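PDB 3EB8: cysteine protease-like VirA, which is a secreted Shigella virulence effector required for entry into epithelial cells and spread within and between them, with a disputed role as an alpha-tubulin protease. Local coordinates for residues Ile242-Ser245 with Ser246-His249; Ala341-Pro344 with Glu345-Gln348; Asn198-Ile201 with Asn202-Pro206. All coordinates share one frame; numbering follows the deposited sequence.

Contact 1 of 3, residues Ile242-Ser245 with Ser246-His249; sequences ITSS and SVEH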
ATOM      1  N   ILE A 242      -0.862   9.182   9.248  1.00 49.12           N
ATOM      2  CA  ILE A 242      -1.306   9.578  10.578  1.00 50.35           C
ATOM      3  C   ILE A 242      -2.674  10.241  10.467  1.00 56.46           C
ATOM      4  O   ILE A 242      -2.757  11.442  10.270  1.00 55.37           O
ATOM      5  CB  ILE A 242      -0.307  10.525  11.262  1.00 59.71           C
ATOM      6  CG1 ILE A 242       1.105   9.961  11.177  1.00 51.09           C
ATOM      7  CG2 ILE A 242      -0.679  10.719  12.719  1.00 67.90           C
ATOM      8  CD1 ILE A 242       1.260   8.662  11.894  1.00 55.15           C
ATOM      9  N   THR A 243      -3.747   9.460  10.574  1.00 51.32           N
ATOM     10  CA  THR A 243      -5.076   9.996  10.320  1.00 76.58           C
ATOM     11  C   THR A 243      -5.937  10.080  11.566  1.00 77.51           C
ATOM     12  O   THR A 243      -7.042  10.613  11.517  1.00 75.64           O
ATOM     13  CB  THR A 243      -5.843   9.180   9.244  1.00 58.78           C
ATOM     14  OG1 THR A 243      -5.969   7.822   9.670  1.00 54.50           O
ATOM     15  CG2 THR A 243      -5.121   9.234   7.907  1.00 49.89           C
ATOM     16  N   SER A 244      -5.446   9.551  12.682  1.00 53.90           N
ATOM     17  CA  SER A 244      -6.252   9.543  13.893  1.00 55.42           C
ATOM     18  C   SER A 244      -5.470   9.102  15.112  1.00 55.97           C
ATOM     19  O   SER A 244      -4.396   8.507  14.999  1.00 57.10           O
ATOM     20  CB  SER A 244      -7.450   8.611  13.715  1.00 55.58           C
ATOM     21  OG  SER A 244      -7.026   7.263  13.724  1.00 60.05           O
ATOM     22  N   SER A 245      -6.039   9.384  16.279  1.00 57.55           N
ATOM     23  CA  SER A 245      -5.510   8.916  17.549  1.00 58.33           C
ATOM     24  C   SER A 245      -5.419   7.393  17.539  1.00 61.80           C
ATOM     25  O   SER A 245      -4.493   6.819  18.120  1.00 61.58           O
ATOM     26  CB  SER A 245      -6.425   9.372  18.682  1.00 60.30           C
ATOM     27  OG  SER A 245      -6.861  10.694  18.450  1.00100.37           O
ATOM     28  N   SER A 246      -6.378   6.749  16.869  1.00 58.55           N
ATOM     29  CA  SER A 246      -6.444   5.288  16.806  1.00 56.73           C
ATOM     30  C   SER A 246      -5.256   4.707  16.061  1.00 58.86           C
ATOM     31  O   SER A 246      -4.686   3.703  16.479  1.00 56.05           O
ATOM     32  CB  SER A 246      -7.745   4.827  16.155  1.00 64.64           C
ATOM     33  OG  SER A 246      -8.848   5.469  16.755  1.00 63.60           O
ATOM     34  N   VAL A 247      -4.889   5.339  14.952  1.00 54.22           N
ATOM     35  CA  VAL A 247      -3.704   4.929  14.208  1.00 52.89           C
ATOM     36  C   VAL A 247      -2.455   5.193  15.045  1.00 53.04           C
ATOM     37  O   VAL A 247      -1.553   4.350  15.136  1.00 52.46           O
ATOM     38  CB  VAL A 247      -3.588   5.693  12.869  1.00 58.70           C
ATOM     39  CG1 VAL A 247      -2.197   5.541  12.276  1.00 50.88           C
ATOM     40  CG2 VAL A 247      -4.636   5.201  11.879  1.00 51.62           C
ATOM     41  N   GLU A 248      -2.407   6.367  15.663  1.00 53.89           N
ATOM     42  CA  GLU A 248      -1.321   6.673  16.575  1.00 59.64           C
ATOM     43  C   GLU A 248      -1.148   5.565  17.612  1.00 59.16           C
ATOM     44  O   GLU A 248      -0.029   5.161  17.911  1.00 59.14           O
ATOM     45  CB  GLU A 248      -1.575   8.009  17.275  1.00 55.56           C
ATOM     46  CG  GLU A 248      -1.243   9.210  16.407  1.00 55.09           C
ATOM     47  CD  GLU A 248      -1.351  10.531  17.155  1.00 71.93           C
ATOM     48  OE1 GLU A 248      -2.023  10.574  18.216  1.00 80.16           O
ATOM     49  OE2 GLU A 248      -0.769  11.527  16.674  1.00 65.96           O
ATOM     50  N   HIS A 249      -2.263   5.079  18.149  1.00 55.59           N
ATOM     51  CA  HIS A 249      -2.214   4.114  19.223  1.00 56.22           C
ATOM     52  C   HIS A 249      -1.676   2.785  18.694  1.00 60.06           C
ATOM     53  O   HIS A 249      -0.715   2.232  19.236  1.00 54.84           O
ATOM     54  CB  HIS A 249      -3.592   3.972  19.879  1.00 57.55           C
ATOM     55  CG  HIS A 249      -3.576   3.182  21.145  1.00 86.07           C
ATOM     56  ND1 HIS A 249      -4.157   1.935  21.251  1.00 92.08           N
ATOM     57  CD2 HIS A 249      -3.051   3.460  22.362  1.00 97.57           C
ATOM     58  CE1 HIS A 249      -3.992   1.481  22.482  1.00102.84           C
ATOM     59  NE2 HIS A 249      -3.324   2.385  23.175  1.00105.76           N
TER

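Contact 2 of 3, residues Ala341-Pro344 with Glu345-Gln348; sequences AIPP and ESRQ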
ATOM      1  N   ALA A 341      -7.659  17.910  -1.314  1.00 46.95           N
ATOM      2  CA  ALA A 341      -8.138  16.753  -2.082  1.00 49.39           C
ATOM      3  C   ALA A 341      -8.130  15.438  -1.280  1.00 53.12           C
ATOM      4  O   ALA A 341      -8.995  14.588  -1.479  1.00 46.65           O
ATOM      5  CB  ALA A 341      -7.356  16.600  -3.380  1.00 45.39           C
ATOM      6  N   ILE A 342      -7.170  15.298  -0.365  1.00 57.86           N
ATOM      7  CA  ILE A 342      -6.959  14.050   0.379  1.00 46.84           C
ATOM      8  C   ILE A 342      -6.888  14.269   1.892  1.00 52.53           C
ATOM      9  O   ILE A 342      -5.824  14.109   2.486  1.00 47.71           O
ATOM     10  CB  ILE A 342      -5.633  13.361  -0.044  1.00 50.51           C
ATOM     11  CG1 ILE A 342      -5.387  13.543  -1.548  1.00 45.22           C
ATOM     12  CG2 ILE A 342      -5.645  11.875   0.371  1.00 46.03           C
ATOM     13  CD1 ILE A 342      -4.019  13.124  -2.006  1.00 44.71           C
ATOM     14  N   PRO A 343      -8.017  14.669   2.507  1.00 53.81           N
ATOM     15  CA  PRO A 343      -8.108  14.871   3.956  1.00 54.08           C
ATOM     16  C   PRO A 343      -8.015  13.531   4.665  1.00 49.95           C
ATOM     17  O   PRO A 343      -8.388  12.538   4.058  1.00 56.41           O
ATOM     18  CB  PRO A 343      -9.539  15.426   4.133  1.00 50.82           C
ATOM     19  CG  PRO A 343     -10.285  14.899   2.943  1.00 50.12           C
ATOM     20  CD  PRO A 343      -9.273  15.071   1.840  1.00 48.92           C
ATOM     21  N   PRO A 344      -7.553  13.510   5.930  1.00 50.68           N
ATOM     22  CA  PRO A 344      -7.498  12.297   6.761  1.00 50.93           C
ATOM     23  C   PRO A 344      -8.749  11.404   6.664  1.00 51.21           C
ATOM     24  O   PRO A 344      -8.617  10.179   6.512  1.00 50.73           O
ATOM     25  CB  PRO A 344      -7.355  12.858   8.178  1.00 52.17           C
ATOM     26  CG  PRO A 344      -6.627  14.136   7.989  1.00 52.12           C
ATOM     27  CD  PRO A 344      -7.031  14.689   6.646  1.00 51.40           C
ATOM     28  N   GLU A 345      -9.930  12.009   6.746  1.00 52.04           N
ATOM     29  CA  GLU A 345     -11.191  11.282   6.683  1.00 69.35           C
ATOM     30  C   GLU A 345     -11.364  10.454   5.414  1.00 61.27           C
ATOM     31  O   GLU A 345     -12.083   9.465   5.414  1.00 54.30           O
ATOM     32  CB  GLU A 345     -12.377  12.244   6.836  1.00 73.94           C
ATOM     33  CG  GLU A 345     -12.159  13.596   6.169  1.00105.76           C
ATOM     34  CD  GLU A 345     -13.105  14.679   6.683  1.00127.45           C
ATOM     35  OE1 GLU A 345     -14.330  14.567   6.444  1.00131.10           O
ATOM     36  OE2 GLU A 345     -12.620  15.648   7.315  1.00127.70           O
ATOM     37  N   SER A 346     -10.732  10.856   4.322  1.00 50.37           N
ATOM     38  CA  SER A 346     -10.863  10.063   3.098  1.00 66.65           C
ATOM     39  C   SER A 346      -9.717   9.086   2.842  1.00 58.17           C
ATOM     40  O   SER A 346      -9.697   8.406   1.811  1.00 57.83           O
ATOM     41  CB  SER A 346     -11.111  10.953   1.878  1.00 60.46           C
ATOM     42  OG  SER A 346     -10.516  12.218   2.051  1.00 71.75           O
ATOM     43  N   ARG A 347      -8.776   9.000   3.778  1.00 48.78           N
ATOM     44  CA  ARG A 347      -7.709   8.009   3.661  1.00 48.25           C
ATOM     45  C   ARG A 347      -8.046   6.817   4.522  1.00 52.60           C
ATOM     46  O   ARG A 347      -8.466   6.976   5.664  1.00 51.07           O
ATOM     47  CB  ARG A 347      -6.351   8.548   4.107  1.00 47.87           C
ATOM     48  CG  ARG A 347      -5.895   9.811   3.459  1.00 47.49           C
ATOM     49  CD  ARG A 347      -4.689  10.316   4.171  1.00 47.53           C
ATOM     50  NE  ARG A 347      -4.670  11.759   4.138  1.00 47.79           N
ATOM     51  CZ  ARG A 347      -3.976  12.521   4.971  1.00 50.74           C
ATOM     52  NH1 ARG A 347      -3.215  11.973   5.912  1.00 48.45           N
ATOM     53  NH2 ARG A 347      -4.040  13.838   4.856  1.00 48.55           N
ATOM     54  N   GLN A 348      -7.873   5.625   3.976  1.00 48.19           N
ATOM     55  CA  GLN A 348      -7.993   4.428   4.786  1.00 55.08           C
ATOM     56  C   GLN A 348      -6.623   3.831   5.077  1.00 48.16           C
ATOM     57  O   GLN A 348      -5.788   3.650   4.177  1.00 47.40           O
ATOM     58  CB  GLN A 348      -8.877   3.401   4.119  1.00 48.68           C
ATOM     59  CG  GLN A 348      -9.201   2.236   5.010  1.00 62.73           C
ATOM     60  CD  GLN A 348     -10.118   1.265   4.315  1.00 77.06           C
ATOM     61  OE1 GLN A 348      -9.676   0.486   3.461  1.00 76.93           O
ATOM     62  NE2 GLN A 348     -11.414   1.314   4.659  1.00 61.98           N
TER

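Contact 3 of 3, residues Asn198-Ile201 with Asn202-Pro206; sequences NKII and NSNFP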
ATOM      1  N   ASN A 198       7.118  13.783 -23.600  1.00 60.50           N
ATOM      2  CA  ASN A 198       7.423  12.923 -24.724  1.00 67.61           C
ATOM      3  C   ASN A 198       8.917  12.619 -24.827  1.00 74.82           C
ATOM      4  O   ASN A 198       9.311  11.555 -25.314  1.00 72.59           O
ATOM      5  CB  ASN A 198       6.920  13.534 -26.020  1.00 64.66           C
ATOM      6  CG  ASN A 198       7.043  12.581 -27.178  1.00 79.96           C
ATOM      7  OD1 ASN A 198       7.830  12.809 -28.088  1.00 76.62           O
ATOM      8  ND2 ASN A 198       6.287  11.482 -27.134  1.00 85.52           N
ATOM      9  N   LYS A 199       9.738  13.554 -24.360  1.00 65.24           N
ATOM     10  CA  LYS A 199      11.184  13.367 -24.319  1.00 65.20           C
ATOM     11  C   LYS A 199      11.582  12.240 -23.359  1.00 72.98           C
ATOM     12  O   LYS A 199      12.164  11.232 -23.764  1.00 78.63           O
ATOM     13  CB  LYS A 199      11.862  14.681 -23.918  1.00 70.28           C
ATOM     14  CG  LYS A 199      13.219  14.532 -23.243  1.00 64.42           C
ATOM     15  CD  LYS A 199      14.347  14.427 -24.253  1.00 92.10           C
ATOM     16  CE  LYS A 199      15.673  14.289 -23.537  1.00 84.46           C
ATOM     17  NZ  LYS A 199      15.582  13.273 -22.448  1.00 72.94           N
ATOM     18  N   ILE A 200      11.258  12.423 -22.085  1.00 79.66           N
ATOM     19  CA  ILE A 200      11.494  11.417 -21.052  1.00 58.66           C
ATOM     20  C   ILE A 200      10.957  10.032 -21.421  1.00 69.46           C
ATOM     21  O   ILE A 200      11.680   9.032 -21.372  1.00 67.40           O
ATOM     22  CB  ILE A 200      10.770  11.816 -19.767  1.00 59.14           C
ATOM     23  CG1 ILE A 200      11.126  13.242 -19.374  1.00 71.01           C
ATOM     24  CG2 ILE A 200      11.121  10.871 -18.664  1.00 76.32           C
ATOM     25  CD1 ILE A 200      10.351  13.715 -18.162  1.00 93.97           C
ATOM     26  N   ILE A 201       9.670   9.988 -21.763  1.00 60.74           N
ATOM     27  CA  ILE A 201       8.982   8.743 -22.056  1.00 60.80           C
ATOM     28  C   ILE A 201       9.752   7.967 -23.105  1.00 75.97           C
ATOM     29  O   ILE A 201      10.049   6.784 -22.917  1.00 60.08           O
ATOM     30  CB  ILE A 201       7.515   9.001 -22.490  1.00 61.37           C
ATOM     31  CG1 ILE A 201       6.640   9.112 -21.241  1.00 55.64           C
ATOM     32  CG2 ILE A 201       6.988   7.887 -23.393  1.00 59.10           C
ATOM     33  CD1 ILE A 201       5.384   9.913 -21.443  1.00 92.24           C
ATOM     34  N   ASN A 202      10.106   8.651 -24.191  1.00 70.93           N
ATOM     35  CA  ASN A 202      10.870   8.022 -25.262  1.00 75.01           C
ATOM     36  C   ASN A 202      12.296   7.645 -24.865  1.00 76.35           C
ATOM     37  O   ASN A 202      12.821   6.641 -25.345  1.00 66.06           O
ATOM     38  CB  ASN A 202      10.834   8.866 -26.535  1.00 66.60           C
ATOM     39  CG  ASN A 202       9.648   8.522 -27.417  1.00 80.58           C
ATOM     40  OD1 ASN A 202       9.410   7.349 -27.721  1.00 78.22           O
ATOM     41  ND2 ASN A 202       8.893   9.534 -27.824  1.00 78.95           N
ATOM     42  N   SER A 203      12.904   8.428 -23.974  1.00 68.08           N
ATOM     43  CA  SER A 203      14.217   8.076 -23.427  1.00 72.86           C
ATOM     44  C   SER A 203      14.165   6.753 -22.664  1.00 74.68           C
ATOM     45  O   SER A 203      15.128   5.997 -22.661  1.00 80.40           O
ATOM     46  CB  SER A 203      14.743   9.176 -22.490  1.00 75.52           C
ATOM     47  OG  SER A 203      15.328  10.258 -23.202  1.00 82.35           O
ATOM     48  N   ASN A 204      13.036   6.485 -22.013  1.00 66.77           N
ATOM     49  CA  ASN A 204      12.922   5.338 -21.103  1.00 80.00           C
ATOM     50  C   ASN A 204      12.178   4.146 -21.669  1.00 70.30           C
ATOM     51  O   ASN A 204      12.037   3.130 -20.992  1.00 69.88           O
ATOM     52  CB  ASN A 204      12.266   5.744 -19.776  1.00 73.04           C
ATOM     53  CG  ASN A 204      13.225   6.456 -18.853  1.00 66.29           C
ATOM     54  OD1 ASN A 204      14.119   5.835 -18.274  1.00 63.89           O
ATOM     55  ND2 ASN A 204      13.059   7.771 -18.724  1.00 57.13           N
ATOM     56  N   PHE A 205      11.695   4.285 -22.896  1.00 61.93           N
ATOM     57  CA  PHE A 205      11.011   3.195 -23.584  1.00 74.18           C
ATOM     58  C   PHE A 205      11.526   3.050 -25.022  1.00 72.24           C
ATOM     59  O   PHE A 205      10.908   3.541 -25.965  1.00 74.32           O
ATOM     60  CB  PHE A 205       9.496   3.417 -23.579  1.00 61.91           C
ATOM     61  CG  PHE A 205       8.837   3.125 -22.255  1.00 59.66           C
ATOM     62  CD1 PHE A 205       8.050   4.084 -21.628  1.00 78.54           C
ATOM     63  CD2 PHE A 205       8.988   1.897 -21.643  1.00 59.58           C
ATOM     64  CE1 PHE A 205       7.427   3.819 -20.409  1.00 63.81           C
ATOM     65  CE2 PHE A 205       8.373   1.628 -20.423  1.00 68.07           C
ATOM     66  CZ  PHE A 205       7.594   2.593 -19.808  1.00 72.63           C
ATOM     67  N   PRO A 206      12.670   2.369 -25.187  1.00 77.38           N
ATOM     68  CA  PRO A 206      13.287   2.140 -26.500  1.00 84.41           C
ATOM     69  C   PRO A 206      12.524   1.100 -27.323  1.00 84.86           C
ATOM     70  O   PRO A 206      12.346   1.273 -28.532  1.00 78.18           O
ATOM     71  CB  PRO A 206      14.679   1.591 -26.152  1.00 76.28           C
ATOM     72  CG  PRO A 206      14.824   1.727 -24.659  1.00 79.47           C
ATOM     73  CD  PRO A 206      13.441   1.746 -24.101  1.00 81.98           C
TER

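Contact 1 of 3, residues Ile242-Ser245 with Ser246-His249
E248 folds back over the loop that leads into helix 245-265. Its CB rests 3.3 Å from S245 O. One step on, CG sits 3.5 Å from S244 O and 4.0 Å from I242 CG2, in the cleft between a backbone oxygen and a branched hydrocarbon. The chain then runs out extended (chi2 -174°), crossing the I242 side chain at about a right angle, so that OE2 grazes I242 CG2 and OE1 reaches S245 CA. E248 is an exposed residue, so its charged end can meet solvent while CB and CG pack on the loop.

Beneath it, S244 N-caps the helix: its OG accepts from V247 N at 3.1 Å. A serine suits this place because OG, lodged between the backbone N and the carbonyl carbon (chi1 72°), turns forward to the amide of V247 in the first turn; the same oxygen also bonds N126. V247 CG2 lies 3.7 Å from T243 OG1, and the V247 side chain also packs on V349 of strand 348-356. The nearly straight bond from E248 N to S244 O, 3.0 Å long, begins the regular helical hydrogen bonding. A serine at the N-cap bonded to the amide three residues on is the classic start of an alpha-helix.

Contact 2 of 3, residues Ala341-Pro344 with Glu345-Gln348
R347 reaches back over the turn to grip I342 O side-on with two nitrogens, NE at 3.1 Å and NH2 at 3.0 Å from that oxygen. The two bonds differ in approach: NH2 comes in the carbonyl plane, whereas NE stands well above it. On the arginine side, the oxygen lies almost exactly in the guanidinium plane, so both N-H groups can share it, each through a somewhat bent bond. The chain gets there by bending at chi3 (-147°), and its CG meets I342 CG2 at 3.7 Å. P344 N and CD lie over one face of the guanidinium, offset toward its rim, with R347 NH2 3.6 Å from P344 CD. The third nitrogen, NH1, is taken by L240 O, so every nitrogen of the guanidinium has a carbonyl partner.

Two backbone bonds close the turn. P343 O accepts from S346 N at 2.9 Å, and P344 O from R347 N at 3.0 Å, each spanning three residues, as in a 3-10 turn. Prolines fit P343 and P344 well, since each offers a carbonyl to the turn and neither has an N-H that would need a partner, while the N-CD side of the P344 ring gives the guanidinium a place to rest. S346 OG is also placed near P343 O, but its modelled position is doubtful.

I342 is where the chain leaves helix 335-341, and its carbonyl is taken over by a side chain. The chemistry thus implies a cationic group held through neutral carbonyl oxygens, which probably polarises I342 O and fixes the guanidinium's rotation in the partly buried bend before strand 348-356.

Contact 3 of 3, residues Asn198-Ile201 with Asn202-Pro206
The amide planes of N198 and N202 stand at 88° to each other, nearly perpendicular, where their side chains meet one turn apart. They lie in the C-terminal part of alpha-helix 194-204, whose side chains meet here in i to i+4 pairs and which packs against helices 167-176 and 210-221. The two ND2 atoms approach to 3.3 Å, but both are donors and no bond joins them. N202 ND2 instead makes a weak bond to N198 O, a backbone oxygen that also receives N202 N; N202 OD1 is bonded by K216 of helix 210-221. A third flat group, the F205 ring, meets I201 O obliquely, CD1 lying 3.6 Å from that oxygen, and its CD1 is 4.3 Å from I201 CG2. F205 is buried against K216 and F219 of helix 210-221 and against P166, a place that suits a large flat hydrocarbon.

The amide of N204 does more polar work. Its ND2 donates to I200 O at 3.2 Å, with the oxygen tilted 25° out of the amide plane, while N204 N reaches the same oxygen at 3.0 Å from nearly along the C=O axis. I200 O is therefore held by two donors from one residue, and D172 of helix 167-176 takes ND2 as well. Asparagine suits this position, since one short side chain can bind both its own helix and helix 167-176. I200 CG2 runs alongside, 3.7 Å from N204 ND2, and the I200 side chain also packs on L169 and E176, whereas I201 touches T220 and F223; the two isoleucines thus serve different neighbours.

On the exposed side, K199 sets CG roughly opposite its backbone N and bends at chi2 (86°) and again at chi4, which swings NZ back to donate to S203 OG at 3.1 Å.

How the contacts relate
Contacts 1 and 2 are neighbours in space, their centres about 13 Å apart, although nearly a hundred residues separate them in the chain. They touch through the methyl of T243: CG2 lies 3.9 Å from P344 O and 3.9 Å from R347 NH1, so the loop leading into helix 245-265 packs on the turn before strand 348-356. Contact 3 stands apart: its centre is about 41 Å from that of contact 1, on the opposite side of the chain's centre, and about 34 Å from that of contact 2, whose nearest atoms are about 22 Å away. Contacts 1 and 3 nevertheless both fall in the tubulin-binding region 182-273, which therefore spans distant parts of the molecule.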